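Local coordinates for voltage-sensor containing phosphatase (Ciona intestinalis, PDB 3V0D), which probably dephosphorylates membrane phosphoinositides under the control of a voltage sensor, using a PTEN-like phosphatase domain joined to a C2 domain, at residues V207-I212 against F327-T332; L235-A240 against C258-C263; V272-T277 against F290-N295. The protein carries 1 engineered substitution. One frame throughout, in Å; residues are numbered along the deposited sequence.

In the fold
All three contacts lie in the PTEN-type C2 domain, a β-sandwich of two antiparallel sheets. From the N terminus, segment 207-212 comes first; it pairs with 327-332, near the end of the chain, so contact 1 closes the longest loop and encloses the other two. Inside that loop contact 2 closes early, bringing 258-263 of one sheet across to 235-240 of the other. Contact 3 follows in series, pairing 272-277 with 290-295 at the far edge of the second sheet. Contact 1 is thus a pairing within the first sheet, contact 3 a pairing within the second, and contact 2 a bridge between them. Val207 touches Phe239 and Val260, while Leu331 touches Phe292 and Phe294.

Contact 1: V207-I212 against F327-T332; sequences VTITAI and FTVKLT
Thr208 and Lys330 form an antiparallel hydrogen-bonded pair, with Thr208 N to Lys330 O and Lys330 N to Thr208 O each 2.9 Å. The side chains of Thr208, Lys330, Thr210 and Thr328 share one face, where Lys330 CE lies alongside Thr208 OG1 and, farther along, Thr210 OG1 and Thr328 OG1 stand 2.7 Å apart. Each of these two hydroxyls lies between its own backbone N and carbonyl carbon (chi1 62° and 73°), bringing them together over the gap between the strands. One water joins Thr208 OG1, Lys330 O and Thr332 OG1; a second donates to Thr208 O and binds Thr328 OG1. The reverse face is hydrocarbon. Val207 CG2 meets Leu331 CD2 and Val329 CG1, both at 3.9 Å, and Ile209 CG2 approaches Phe327 CE1 at 3.6 Å. Thr210 O, 3.3 Å from Phe327 CD1, is buried without a hydrogen-bonding partner; Phe327 CA makes a weak CA-H...O contact with it at 3.4 Å. Farther out, Asn326 O bonds Thr210 OG1, and Phe290 meets the Phe327 ring edge-to-face. Strands 255-260 and 303-307 extend the sheet beyond this central pair, whose apolar face packs on strands 223-229 and 290-295 of the opposing C2-sandwich sheet.

Contact 2: L235-A240 against C258-C263; sequences LLCKFA and CEVKNC
Leu235 and Val260 meet where the two sheets of the C2 sandwich lie against each other, their side chains crossing at a slant. The touch is tight: Leu235 CD2 comes to 3.5 Å from Val260 CG1. With CG placed opposite its own backbone N (chi1 -168°), Leu235 extends to segment 258-263, and its second torsion (chi2 66°) then spreads the two methyls between different neighbours. CD2 takes Val260 and also the β-carbon of Cys263, at 3.9 Å from CB, whereas CD1 lies against the backbone carbonyls where strand 258-260 gives way to loop, 3.7 Å from Asn262 O. Val260 CG1 serves a second partner as well, for Cys237 SG reaches it at 3.9 Å; this one methyl is therefore shared by a leucine and a thiol of the facing strand. At the other end of the contact the partners are a ring and a sulfur. In one of the two conformers deposited for Cys258, SG lies over a face of the Phe239 ring, 4.0 Å from the centroid and 21° from the ring normal, displaced toward the rim nearest CD1. Phe239 itself is wedged among Val207, Met225, Cys245 and Leu247. The polar end of Asn262 turns elsewhere, its ND2 bonding Asn244 OD1. No hydrogen bond passes between the two segments. Cohesion therefore probably comes from burial of apolar surface and close van der Waals packing of methyls, thiols and ring, with the sulfur-aromatic contact contributing in the conformer described: a hydrophobic-core interface between sheets, with no ladder of backbone bonds across it.

Contact 3: V272-T277 against F290-N295; sequences VRFMST and FYFWFN
Val272 with Phe292 and Phe274 with Phe290 are hydrogen-bonded pairs of an antiparallel ladder, with Val272 N to Phe292 O at 2.8 Å and Phe274 N to Phe290 O at 2.9 Å. Aromatic rings dominate one face. The Phe274 and Phe290 planes are nearly parallel, 18° apart, but slid so far that overlap is slight: CE1 of Phe290 stands over the Phe274 ring near its rim, and Phe274 CB makes a CH-pi contact 3.7 Å from the Phe290 centroid. Phe290, with CG between backbone N and carbonyl carbon (chi1 55°), leans its ring over this neighbour. Phe292 presents CE2 to the edge of Phe274, 3.7 Å from CE1, and receives Val272 CB over a face. Val272 CG2 also touches the edge of Phe294, 3.9 Å from CE2. On the reverse face Arg273 CG packs against Tyr291 CB, while the guanidinium forms a salt bridge with Asp286. The aromatic row packs on Val329 and Leu331 of strand 328-335 in the other sheet. Strand 223-229 flanks 269-276 in this four-stranded sheet of the C2 sandwich. Edge strand 290-295 lies at the junction with the phosphatase domain: Tyr291 OH bonds His95 O, and helix 176-191 packs on Phe292, Trp293 and Phe294.

Contact 1: V207-I212 against F327-T332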
# COMPACT_ATOMS: atom_id res chain seq x y z
N VAL A 207 -13.16 18.63 1.51
CA VAL A 207 -11.81 18.36 1.04
C VAL A 207 -11.17 19.70 0.70
O VAL A 207 -11.81 20.56 0.08
CB VAL A 207 -11.77 17.34 -0.15
CG1 VAL A 207 -12.69 17.75 -1.35
CG2 VAL A 207 -10.34 17.06 -0.59
N THR A 208 -9.92 19.87 1.13
CA THR A 208 -9.15 21.09 0.92
C THR A 208 -7.83 20.71 0.29
O THR A 208 -7.15 19.82 0.81
CB THR A 208 -8.91 21.81 2.26
OG1 THR A 208 -10.19 22.06 2.86
CG2 THR A 208 -8.17 23.13 2.06
N ILE A 209 -7.48 21.37 -0.82
CA ILE A 209 -6.23 21.10 -1.51
C ILE A 209 -5.45 22.41 -1.59
O ILE A 209 -5.95 23.40 -2.14
CB ILE A 209 -6.46 20.54 -2.91
CG1 ILE A 209 -7.40 19.33 -2.87
CG2 ILE A 209 -5.13 20.22 -3.58
CD1 ILE A 209 -7.78 18.77 -4.24
N THR A 210 -4.24 22.39 -1.05
CA THR A 210 -3.35 23.56 -1.09
C THR A 210 -2.34 23.43 -2.21
O THR A 210 -2.05 22.33 -2.67
CB THR A 210 -2.62 23.73 0.26
OG1 THR A 210 -1.80 22.57 0.51
CG2 THR A 210 -3.63 23.94 1.38
N ALA A 211 -1.79 24.58 -2.64
CA ALA A 211 -0.85 24.64 -3.76
C ALA A 211 -1.49 24.12 -5.04
O ALA A 211 -0.91 23.31 -5.77
CB ALA A 211 0.51 23.96 -3.46
N ILE A 212 -2.64 24.69 -5.36
CA ILE A 212 -3.39 24.21 -6.52
C ILE A 212 -2.88 24.78 -7.86
O ILE A 212 -3.06 24.15 -8.90
CB ILE A 212 -4.92 24.43 -6.31
CG1 ILE A 212 -5.77 23.63 -7.31
CG2 ILE A 212 -5.30 25.92 -6.35
CD1 ILE A 212 -5.72 22.13 -7.10
N PHE A 327 2.02 21.35 -1.38
CA PHE A 327 0.82 20.62 -1.82
C PHE A 327 0.37 19.66 -0.73
O PHE A 327 1.13 18.82 -0.27
CB PHE A 327 1.15 19.84 -3.09
CG PHE A 327 -0.03 19.08 -3.63
CD1 PHE A 327 -0.96 19.73 -4.43
CD2 PHE A 327 -0.21 17.71 -3.38
CE1 PHE A 327 -2.06 19.04 -4.93
CE2 PHE A 327 -1.29 17.02 -3.90
CZ PHE A 327 -2.22 17.68 -4.67
N THR A 328 -0.88 19.82 -0.32
CA THR A 328 -1.49 18.98 0.73
C THR A 328 -2.94 18.71 0.39
O THR A 328 -3.57 19.52 -0.31
CB THR A 328 -1.40 19.60 2.17
OG1 THR A 328 -2.33 20.68 2.30
CG2 THR A 328 -0.00 20.06 2.53
N VAL A 329 -3.46 17.62 0.92
CA VAL A 329 -4.89 17.31 0.84
C VAL A 329 -5.38 17.04 2.26
O VAL A 329 -4.77 16.25 2.98
CB VAL A 329 -5.17 16.09 -0.06
CG1 VAL A 329 -6.68 15.78 -0.09
CG2 VAL A 329 -4.65 16.34 -1.49
N LYS A 330 -6.46 17.72 2.65
CA LYS A 330 -7.10 17.55 3.96
C LYS A 330 -8.54 17.09 3.74
O LYS A 330 -9.30 17.76 3.03
CB LYS A 330 -7.07 18.85 4.75
CG LYS A 330 -7.86 18.77 6.04
CD LYS A 330 -7.77 20.03 6.85
CE LYS A 330 -8.61 21.12 6.26
NZ LYS A 330 -8.69 22.24 7.24
N LEU A 331 -8.93 15.98 4.39
CA LEU A 331 -10.33 15.61 4.49
C LEU A 331 -10.86 16.04 5.83
O LEU A 331 -10.21 15.81 6.87
CB LEU A 331 -10.53 14.10 4.37
CG LEU A 331 -10.04 13.47 3.08
CD1 LEU A 331 -10.27 11.96 3.11
CD2 LEU A 331 -10.73 14.08 1.88
N THR A 332 -12.03 16.67 5.82
CA THR A 332 -12.77 16.99 7.04
C THR A 332 -13.88 15.96 7.20
O THR A 332 -14.52 15.57 6.22
CB THR A 332 -13.34 18.42 6.92
OG1 THR A 332 -12.25 19.32 6.71
CG2 THR A 332 -14.13 18.83 8.15
O HOH W 1 -11.18 19.72 4.17
O HOH W 2 -5.10 20.92 2.48

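Contact 2: L235-A240 against C258-C263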
# COMPACT_ATOMS: atom_id res chain seq x y z
N LEU A 235 -19.00 7.14 -3.19
CA LEU A 235 -19.34 8.54 -3.49
C LEU A 235 -18.48 9.01 -4.65
O LEU A 235 -17.28 8.65 -4.74
CB LEU A 235 -19.10 9.45 -2.28
CG LEU A 235 -19.69 10.86 -2.38
CD1 LEU A 235 -21.22 10.82 -2.41
CD2 LEU A 235 -19.21 11.74 -1.26
N LEU A 236 -19.07 9.83 -5.50
CA LEU A 236 -18.34 10.54 -6.54
C LEU A 236 -18.73 12.01 -6.47
O LEU A 236 -19.94 12.35 -6.45
CB LEU A 236 -18.67 9.97 -7.92
CG LEU A 236 -17.93 10.60 -9.10
CD1 LEU A 236 -16.40 10.46 -8.99
CD2 LEU A 236 -18.43 9.98 -10.40
N CYS A 237 -17.73 12.88 -6.43
CA CYS A 237 -17.92 14.33 -6.43
C CYS A 237 -17.23 14.92 -7.65
O CYS A 237 -16.08 14.60 -7.92
CB CYS A 237 -17.26 14.96 -5.20
SG CYS A 237 -17.86 14.31 -3.61
N LYS A 238 -17.93 15.78 -8.38
CA LYS A 238 -17.35 16.44 -9.56
C LYS A 238 -17.38 17.93 -9.26
O LYS A 238 -18.44 18.53 -9.10
CB LYS A 238 -18.11 16.09 -10.85
CG LYS A 238 -18.31 14.60 -11.05
CD LYS A 238 -19.02 14.28 -12.34
CE LYS A 238 -19.27 12.80 -12.46
NZ LYS A 238 -19.84 12.42 -13.77
N PHE A 239 -16.19 18.50 -9.12
CA PHE A 239 -16.08 19.81 -8.45
C PHE A 239 -16.69 20.96 -9.24
O PHE A 239 -17.44 21.76 -8.67
CB PHE A 239 -14.60 20.12 -8.16
CG PHE A 239 -13.93 19.23 -7.12
CD1 PHE A 239 -14.58 18.16 -6.49
CD2 PHE A 239 -12.60 19.51 -6.79
CE1 PHE A 239 -13.90 17.39 -5.54
CE2 PHE A 239 -11.92 18.74 -5.88
CZ PHE A 239 -12.57 17.68 -5.24
N ALA A 240 -16.37 21.09 -10.53
CA ALA A 240 -16.84 22.25 -11.30
C ALA A 240 -18.36 22.32 -11.31
O ALA A 240 -18.96 23.40 -11.24
CB ALA A 240 -16.30 22.22 -12.72
N CYS A 258 -13.77 22.32 -0.91
CA CYS A 258 -14.97 21.76 -1.48
C CYS A 258 -15.79 21.10 -0.41
O CYS A 258 -15.31 20.20 0.27
CB CYS A 258 -14.53 20.81 -2.59
SG CYS A 258 -15.77 20.47 -3.74
N GLU A 259 -17.03 21.56 -0.24
CA GLU A 259 -17.96 20.88 0.61
C GLU A 259 -18.35 19.58 -0.07
O GLU A 259 -18.70 19.59 -1.25
CB GLU A 259 -19.18 21.73 0.85
CG GLU A 259 -20.19 21.03 1.71
CD GLU A 259 -21.48 21.78 1.83
OE1 GLU A 259 -21.55 22.95 1.41
OE2 GLU A 259 -22.43 21.17 2.36
N VAL A 260 -18.27 18.48 0.67
CA VAL A 260 -18.64 17.17 0.16
C VAL A 260 -20.03 16.86 0.68
O VAL A 260 -20.27 16.90 1.90
CB VAL A 260 -17.60 16.14 0.62
CG1 VAL A 260 -18.05 14.72 0.27
CG2 VAL A 260 -16.23 16.46 0.02
N LYS A 261 -20.96 16.57 -0.23
CA LYS A 261 -22.35 16.32 0.12
C LYS A 261 -22.70 14.85 -0.06
O LYS A 261 -22.16 14.17 -0.94
CB LYS A 261 -23.25 17.17 -0.77
CG LYS A 261 -23.00 18.67 -0.66
CD LYS A 261 -23.89 19.40 -1.67
CE LYS A 261 -23.65 20.87 -1.67
NZ LYS A 261 -24.54 21.52 -2.67
N ASN A 262 -23.63 14.39 0.78
CA ASN A 262 -24.25 13.08 0.62
C ASN A 262 -23.30 11.91 0.84
O ASN A 262 -23.57 10.81 0.39
CB ASN A 262 -24.94 12.96 -0.74
CG ASN A 262 -25.90 14.08 -0.98
OD1 ASN A 262 -26.71 14.40 -0.12
ND2 ASN A 262 -25.81 14.70 -2.14
N CYS A 263 -22.20 12.12 1.57
CA CYS A 263 -21.32 10.98 1.84
C CYS A 263 -22.05 9.96 2.71
O CYS A 263 -22.61 10.32 3.74
CB CYS A 263 -20.08 11.45 2.56
SG CYS A 263 -18.80 10.18 2.73

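Contact 3: V272-T277 against F290-N295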
# COMPACT_ATOMS: atom_id res chain seq x y z
N VAL A 272 -9.35 7.04 -1.53
CA VAL A 272 -9.85 8.28 -2.11
C VAL A 272 -9.01 8.55 -3.34
O VAL A 272 -7.77 8.64 -3.25
CB VAL A 272 -9.74 9.44 -1.11
CG1 VAL A 272 -10.36 10.69 -1.69
CG2 VAL A 272 -10.43 9.07 0.21
N ARG A 273 -9.66 8.66 -4.49
CA ARG A 273 -8.98 8.87 -5.78
C ARG A 273 -9.39 10.22 -6.34
O ARG A 273 -10.58 10.57 -6.34
CB ARG A 273 -9.37 7.79 -6.78
CG ARG A 273 -8.96 6.39 -6.34
CD ARG A 273 -9.52 5.30 -7.29
NE ARG A 273 -8.90 5.37 -8.61
CZ ARG A 273 -9.47 5.86 -9.71
NH1 ARG A 273 -10.73 6.25 -9.71
NH2 ARG A 273 -8.75 5.93 -10.81
N PHE A 274 -8.42 10.95 -6.86
CA PHE A 274 -8.67 12.23 -7.51
C PHE A 274 -8.37 12.08 -8.98
O PHE A 274 -7.26 11.68 -9.38
CB PHE A 274 -7.82 13.36 -6.89
CG PHE A 274 -8.20 13.65 -5.49
CD1 PHE A 274 -7.73 12.84 -4.46
CD2 PHE A 274 -9.07 14.69 -5.18
CE1 PHE A 274 -8.09 13.07 -3.14
CE2 PHE A 274 -9.43 14.94 -3.84
CZ PHE A 274 -8.94 14.10 -2.82
N MET A 275 -9.38 12.40 -9.80
CA MET A 275 -9.32 12.31 -11.26
C MET A 275 -9.35 13.71 -11.85
O MET A 275 -9.80 14.65 -11.20
CB MET A 275 -10.49 11.46 -11.77
CG MET A 275 -10.36 10.00 -11.36
SD MET A 275 -11.83 9.01 -11.60
CE MET A 275 -12.83 9.67 -10.27
N SER A 276 -8.89 13.82 -13.10
CA SER A 276 -8.86 15.12 -13.74
C SER A 276 -9.21 15.03 -15.20
O SER A 276 -8.80 14.10 -15.89
CB SER A 276 -7.46 15.71 -13.62
OG SER A 276 -7.33 16.91 -14.34
N THR A 277 -9.94 16.04 -15.69
CA THR A 277 -10.17 16.18 -17.11
C THR A 277 -9.00 16.87 -17.83
O THR A 277 -9.03 16.99 -19.05
CB THR A 277 -11.45 16.98 -17.37
OG1 THR A 277 -11.33 18.25 -16.75
CG2 THR A 277 -12.68 16.24 -16.86
N PHE A 290 -3.70 11.43 -8.41
CA PHE A 290 -3.25 11.19 -7.04
C PHE A 290 -4.36 10.55 -6.23
O PHE A 290 -5.54 10.73 -6.53
CB PHE A 290 -2.70 12.47 -6.37
CG PHE A 290 -3.64 13.66 -6.36
CD1 PHE A 290 -4.43 13.94 -5.25
CD2 PHE A 290 -3.66 14.56 -7.43
CE1 PHE A 290 -5.27 15.06 -5.21
CE2 PHE A 290 -4.51 15.65 -7.41
CZ PHE A 290 -5.29 15.92 -6.31
N TYR A 291 -3.96 9.77 -5.22
CA TYR A 291 -4.93 8.99 -4.43
C TYR A 291 -4.30 8.67 -3.09
O TYR A 291 -3.08 8.87 -2.90
CB TYR A 291 -5.37 7.71 -5.17
CG TYR A 291 -4.27 6.68 -5.41
CD1 TYR A 291 -4.22 5.49 -4.65
CD2 TYR A 291 -3.25 6.88 -6.35
CE1 TYR A 291 -3.25 4.55 -4.85
CE2 TYR A 291 -2.26 5.95 -6.55
CZ TYR A 291 -2.24 4.78 -5.77
OH TYR A 291 -1.22 3.89 -6.01
N PHE A 292 -5.08 8.14 -2.15
CA PHE A 292 -4.53 7.68 -0.89
C PHE A 292 -5.53 6.79 -0.17
O PHE A 292 -6.73 6.85 -0.43
CB PHE A 292 -4.09 8.86 0.03
CG PHE A 292 -5.18 9.83 0.32
CD1 PHE A 292 -6.08 9.62 1.38
CD2 PHE A 292 -5.27 11.01 -0.42
CE1 PHE A 292 -7.05 10.56 1.67
CE2 PHE A 292 -6.23 11.96 -0.12
CZ PHE A 292 -7.13 11.73 0.90
N TRP A 293 -5.01 6.03 0.80
CA TRP A 293 -5.81 5.24 1.73
C TRP A 293 -5.67 5.75 3.14
O TRP A 293 -4.60 6.20 3.56
CB TRP A 293 -5.33 3.80 1.75
CG TRP A 293 -5.56 3.01 0.51
CD1 TRP A 293 -4.84 3.02 -0.65
CD2 TRP A 293 -6.54 1.99 0.35
NE1 TRP A 293 -5.31 2.06 -1.52
CE2 TRP A 293 -6.36 1.42 -0.92
CE3 TRP A 293 -7.55 1.49 1.19
CZ2 TRP A 293 -7.14 0.37 -1.38
CZ3 TRP A 293 -8.32 0.45 0.73
CH2 TRP A 293 -8.11 -0.11 -0.54
N PHE A 294 -6.73 5.59 3.92
CA PHE A 294 -6.65 5.78 5.36
C PHE A 294 -7.66 4.85 6.03
O PHE A 294 -8.58 4.35 5.38
CB PHE A 294 -6.89 7.25 5.77
CG PHE A 294 -8.30 7.71 5.55
CD1 PHE A 294 -9.22 7.69 6.59
CD2 PHE A 294 -8.75 8.09 4.29
CE1 PHE A 294 -10.53 8.07 6.39
CE2 PHE A 294 -10.08 8.46 4.07
CZ PHE A 294 -10.97 8.45 5.13
N ASN A 295 -7.51 4.65 7.33
CA ASN A 295 -8.45 3.85 8.10
C ASN A 295 -9.20 4.74 9.08
O ASN A 295 -8.59 5.52 9.83
CB ASN A 295 -7.73 2.71 8.82
CG ASN A 295 -8.73 1.77 9.50
OD1 ASN A 295 -9.32 2.12 10.52
ND2 ASN A 295 -8.94 0.60 8.93